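Local coordinates for protein beta-galactosidase (Trichoderma reesei, PDB 3OG2) that probably hydrolyses terminal non-reducing beta-D-galactose residues of beta-D-galactosides, as a glycoside hydrolase of family 35, at residues Phe101-Ala113 with Ser566-Asn578. Numbering follows the deposited sequence.
Sequences FEAATKAGIYLLA and SGKQSAYGSSLMN
The Schellman turn at Gly108, which links helix 98-107 to strand 110-116 of the TIM barrel, receives the ring of Tyr572 from a loop of the beta-rich domain 3. Gly108 CA sits over the centre of one ring face, 3.6 Å from the Tyr572 centroid and 9° off its normal, a CH-pi contact. From the other side of the ring plane, Tyr110 makes an offset stack displaced toward CD2 and CE2, centroids 4.3 Å apart and planes inclined by 26°; Tyr572 CE2 lies over the middle of the Tyr110 ring, while Leu576 CD2 meets that ring at its edge. A chi1 of -64°, CG anti to the carbonyl carbon, lays Tyr572 along Gly108 and lets its OH donate to Ile109 O at 2.7 Å, from above the carbonyl plane. One water donates to both Tyr572 OH and Gln569 OE1 and also bonds Thr105 OG1. A second donates to Thr105 O and Lys568 O and accepts from Ala571 N. Ala571 CB packs on the helix end, 3.2 Å from Lys106 O. Lys568 NZ and Gln569 NE2 both hydrogen-bond to Gly169 O. Ring contacts and a doubly bonded hydroxyl should together limit shift and rotation of the Tyr572 ring, while two waters carry polar links from Thr105 to the loop.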
loop_
_atom_site.group_PDB
_atom_site.type_symbol
_atom_site.label_atom_id
_atom_site.label_comp_id
_atom_site.label_asym_id
_atom_site.label_seq_id
_atom_site.Cartn_x
_atom_site.Cartn_y
_atom_site.Cartn_z
ATOM N N PHE A 101 11.936 -11.191 -1.146
ATOM C CA PHE A 101 13.187 -10.999 -1.892
ATOM C C PHE A 101 13.257 -11.840 -3.162
ATOM O O PHE A 101 13.694 -11.366 -4.209
ATOM C CB PHE A 101 14.378 -11.321 -1.007
ATOM C CG PHE A 101 14.549 -10.474 0.252
ATOM C CD1 PHE A 101 14.190 -9.129 0.291
ATOM C CD2 PHE A 101 15.076 -11.046 1.409
ATOM C CE1 PHE A 101 14.335 -8.357 1.429
ATOM C CE2 PHE A 101 15.249 -10.253 2.570
ATOM C CZ PHE A 101 14.882 -8.914 2.561
ATOM N N GLU A 102 12.838 -13.114 -3.020
ATOM C CA GLU A 102 12.877 -14.007 -4.183
ATOM C C GLU A 102 11.967 -13.528 -5.291
ATOM O O GLU A 102 12.351 -13.600 -6.488
ATOM C CB GLU A 102 12.536 -15.441 -3.732
ATOM C CG GLU A 102 13.652 -15.994 -2.835
ATOM C CD GLU A 102 13.471 -17.442 -2.456
ATOM O OE1 GLU A 102 12.473 -18.033 -2.939
ATOM O OE2 GLU A 102 14.308 -17.992 -1.687
ATOM N N ALA A 103 10.783 -13.050 -4.910
ATOM C CA ALA A 103 9.875 -12.558 -5.939
ATOM C C ALA A 103 10.450 -11.307 -6.611
ATOM O O ALA A 103 10.262 -11.104 -7.798
ATOM C CB ALA A 103 8.505 -12.233 -5.353
ATOM N N ALA A 104 11.129 -10.450 -5.854
ATOM C CA ALA A 104 11.736 -9.254 -6.454
ATOM C C ALA A 104 12.760 -9.670 -7.501
ATOM O O ALA A 104 12.781 -9.173 -8.630
ATOM C CB ALA A 104 12.404 -8.375 -5.382
ATOM N N THR A 105 13.613 -10.623 -7.099
ATOM C CA THR A 105 14.624 -11.121 -8.088
ATOM C C THR A 105 13.927 -11.725 -9.303
ATOM O O THR A 105 14.356 -11.453 -10.430
ATOM C CB THR A 105 15.529 -12.153 -7.416
ATOM O OG1 THR A 105 16.270 -11.495 -6.388
ATOM C CG2 THR A 105 16.478 -12.812 -8.430
ATOM N N LYS A 106 12.877 -12.503 -9.097
ATOM C CA LYS A 106 12.200 -13.146 -10.226
ATOM C C LYS A 106 11.505 -12.146 -11.150
ATOM O O LYS A 106 11.418 -12.423 -12.342
ATOM C CB LYS A 106 11.175 -14.159 -9.665
ATOM C CG LYS A 106 10.638 -15.099 -10.751
ATOM C CD LYS A 106 9.973 -16.355 -10.152
ATOM C CE LYS A 106 9.483 -17.251 -11.289
ATOM N NZ LYS A 106 9.098 -16.500 -12.539
ATOM N N ALA A 107 11.053 -11.032 -10.579
ATOM C CA ALA A 107 10.357 -10.011 -11.364
ATOM C C ALA A 107 11.323 -9.041 -11.980
ATOM O O ALA A 107 10.929 -8.257 -12.836
ATOM C CB ALA A 107 9.382 -9.237 -10.497
ATOM N N GLY A 108 12.574 -9.004 -11.533
ATOM C CA GLY A 108 13.515 -8.011 -11.983
ATOM C C GLY A 108 13.264 -6.645 -11.347
ATOM O O GLY A 108 13.372 -5.634 -12.050
ATOM N N ILE A 109 13.006 -6.614 -10.069
ATOM C CA ILE A 109 12.743 -5.406 -9.277
ATOM C C ILE A 109 13.792 -5.282 -8.201
ATOM O O ILE A 109 14.156 -6.286 -7.561
ATOM C CB ILE A 109 11.309 -5.524 -8.671
ATOM C CG1 ILE A 109 10.274 -5.385 -9.788
ATOM C CG2 ILE A 109 11.067 -4.585 -7.474
ATOM C CD1 ILE A 109 10.190 -3.984 -10.352
ATOM N N TYR A 110 14.296 -4.058 -8.005
ATOM C CA TYR A 110 15.200 -3.770 -6.887
ATOM C C TYR A 110 14.367 -3.276 -5.695
ATOM O O TYR A 110 13.185 -2.935 -5.851
ATOM C CB TYR A 110 16.242 -2.742 -7.296
ATOM C CG TYR A 110 17.222 -3.274 -8.311
ATOM C CD1 TYR A 110 18.062 -4.325 -7.949
ATOM C CD2 TYR A 110 17.338 -2.729 -9.577
ATOM C CE1 TYR A 110 19.021 -4.855 -8.853
ATOM C CE2 TYR A 110 18.276 -3.236 -10.465
ATOM C CZ TYR A 110 19.095 -4.266 -10.093
ATOM O OH TYR A 110 20.013 -4.784 -11.028
ATOM N N LEU A 111 14.992 -3.250 -4.503
ATOM C CA LEU A 111 14.246 -2.894 -3.303
ATOM C C LEU A 111 14.939 -1.818 -2.476
ATOM O O LEU A 111 16.183 -1.817 -2.308
ATOM C CB LEU A 111 14.101 -4.133 -2.392
ATOM C CG LEU A 111 13.253 -5.283 -2.976
ATOM C CD1 LEU A 111 13.316 -6.489 -2.024
ATOM C CD2 LEU A 111 11.842 -4.875 -3.274
ATOM N N LEU A 112 14.091 -0.940 -1.942
ATOM C CA LEU A 112 14.431 0.023 -0.885
ATOM C C LEU A 112 13.861 -0.539 0.410
ATOM O O LEU A 112 12.641 -0.633 0.549
ATOM C CB LEU A 112 13.845 1.388 -1.249
ATOM C CG LEU A 112 13.715 2.378 -0.076
ATOM C CD1 LEU A 112 15.004 2.585 0.718
ATOM C CD2 LEU A 112 13.217 3.737 -0.590
ATOM N N ALA A 113 14.745 -0.944 1.327
ATOM C CA ALA A 113 14.327 -1.556 2.586
ATOM C C ALA A 113 14.180 -0.497 3.665
ATOM O O ALA A 113 15.121 0.286 3.856
ATOM C CB ALA A 113 15.391 -2.580 3.021
ATOM N N SER A 566 20.490 -13.473 -18.696
ATOM C CA SER A 566 20.853 -14.832 -18.279
ATOM C C SER A 566 21.308 -14.807 -16.817
ATOM O O SER A 566 21.642 -13.780 -16.224
ATOM C CB SER A 566 21.923 -15.528 -19.116
ATOM O OG SER A 566 22.441 -14.673 -20.087
ATOM N N GLY A 567 21.314 -15.986 -16.218
ATOM C CA GLY A 567 21.762 -16.146 -14.846
ATOM C C GLY A 567 20.672 -15.730 -13.856
ATOM O O GLY A 567 19.512 -15.451 -14.136
ATOM N N LYS A 568 21.091 -15.705 -12.590
ATOM C CA LYS A 568 20.269 -15.356 -11.481
ATOM C C LYS A 568 19.587 -14.009 -11.726
ATOM O O LYS A 568 18.433 -13.853 -11.273
ATOM C CB LYS A 568 21.053 -15.243 -10.147
ATOM C CG LYS A 568 20.117 -14.923 -8.963
ATOM C CD LYS A 568 20.761 -14.889 -7.604
ATOM C CE LYS A 568 19.761 -14.394 -6.550
ATOM N NZ LYS A 568 20.353 -14.374 -5.206
ATOM N N GLN A 569 20.260 -13.060 -12.347
ATOM C CA GLN A 569 19.661 -11.742 -12.497
ATOM C C GLN A 569 18.970 -11.605 -13.845
ATOM O O GLN A 569 18.756 -10.475 -14.320
ATOM C CB GLN A 569 20.719 -10.631 -12.338
ATOM C CG GLN A 569 21.658 -10.832 -11.151
ATOM C CD GLN A 569 20.914 -10.902 -9.833
ATOM O OE1 GLN A 569 19.877 -10.272 -9.633
ATOM N NE2 GLN A 569 21.411 -11.643 -8.869
ATOM N N SER A 570 18.570 -12.697 -14.476
ATOM C CA SER A 570 18.043 -12.631 -15.841
ATOM C C SER A 570 16.833 -11.694 -15.949
ATOM O O SER A 570 16.664 -11.026 -16.998
ATOM C CB SER A 570 17.627 -14.026 -16.330
ATOM O OG SER A 570 16.658 -14.585 -15.497
ATOM N N ALA A 571 15.984 -11.602 -14.943
ATOM C CA ALA A 571 14.779 -10.819 -15.055
ATOM C C ALA A 571 15.079 -9.312 -15.104
ATOM O O ALA A 571 14.174 -8.536 -15.478
ATOM C CB ALA A 571 13.832 -11.058 -13.903
ATOM N N TYR A 572 16.283 -8.899 -14.745
ATOM C CA TYR A 572 16.609 -7.460 -14.813
ATOM C C TYR A 572 16.992 -7.099 -16.232
ATOM O O TYR A 572 17.274 -5.899 -16.482
ATOM C CB TYR A 572 17.747 -7.135 -13.823
ATOM C CG TYR A 572 17.342 -7.365 -12.385
ATOM C CD1 TYR A 572 17.502 -8.596 -11.738
ATOM C CD2 TYR A 572 16.779 -6.291 -11.657
ATOM C CE1 TYR A 572 17.106 -8.753 -10.429
ATOM C CE2 TYR A 572 16.381 -6.437 -10.334
ATOM C CZ TYR A 572 16.547 -7.691 -9.722
ATOM O OH TYR A 572 16.180 -7.860 -8.415
ATOM N N GLY A 573 16.946 -8.045 -17.193
ATOM C CA GLY A 573 17.074 -7.679 -18.577
ATOM C C GLY A 573 18.444 -7.177 -18.963
ATOM O O GLY A 573 19.450 -7.430 -18.285
ATOM N N SER A 574 18.487 -6.440 -20.079
ATOM C CA SER A 574 19.799 -6.054 -20.623
ATOM C C SER A 574 20.374 -4.819 -19.934
ATOM O O SER A 574 21.597 -4.625 -19.964
ATOM C CB SER A 574 19.731 -5.816 -22.114
ATOM O OG SER A 574 18.828 -4.725 -22.359
ATOM N N SER A 575 19.510 -4.031 -19.340
ATOM C CA SER A 575 19.908 -2.753 -18.701
ATOM C C SER A 575 18.670 -2.244 -17.969
ATOM O O SER A 575 17.563 -2.751 -18.224
ATOM C CB SER A 575 20.428 -1.734 -19.723
ATOM O OG SER A 575 19.461 -1.479 -20.721
ATOM N N LEU A 576 18.794 -1.243 -17.100
ATOM C CA LEU A 576 17.614 -0.662 -16.465
ATOM C C LEU A 576 16.942 0.390 -17.342
ATOM O O LEU A 576 15.696 0.435 -17.370
ATOM C CB LEU A 576 18.005 0.049 -15.138
ATOM C CG LEU A 576 18.413 -0.924 -14.022
ATOM C CD1 LEU A 576 19.106 -0.222 -12.886
ATOM C CD2 LEU A 576 17.155 -1.638 -13.570
ATOM N N MET A 577 17.738 1.199 -18.062
ATOM C CA MET A 577 17.198 2.217 -18.950
ATOM C C MET A 577 17.312 1.700 -20.385
ATOM O O MET A 577 18.307 1.037 -20.735
ATOM C CB MET A 577 17.983 3.522 -18.845
ATOM C CG MET A 577 18.033 4.096 -17.437
ATOM S SD MET A 577 16.458 4.636 -16.765
ATOM C CE MET A 577 16.284 6.152 -17.753
ATOM N N ASN A 578 16.327 1.989 -21.226
ATOM C CA ASN A 578 16.368 1.462 -22.622
ATOM C C ASN A 578 16.627 -0.042 -22.694
ATOM O O ASN A 578 17.440 -0.508 -23.529
ATOM C CB ASN A 578 17.390 2.205 -23.478
ATOM C CG ASN A 578 17.015 3.687 -23.509
ATOM O OD1 ASN A 578 17.802 4.493 -23.013
ATOM N ND2 ASN A 578 15.890 4.066 -24.061
HETATM O O HOH W 1 18.093 -9.739 -7.268
HETATM O O HOH W 2 16.228 -12.540 -12.202
#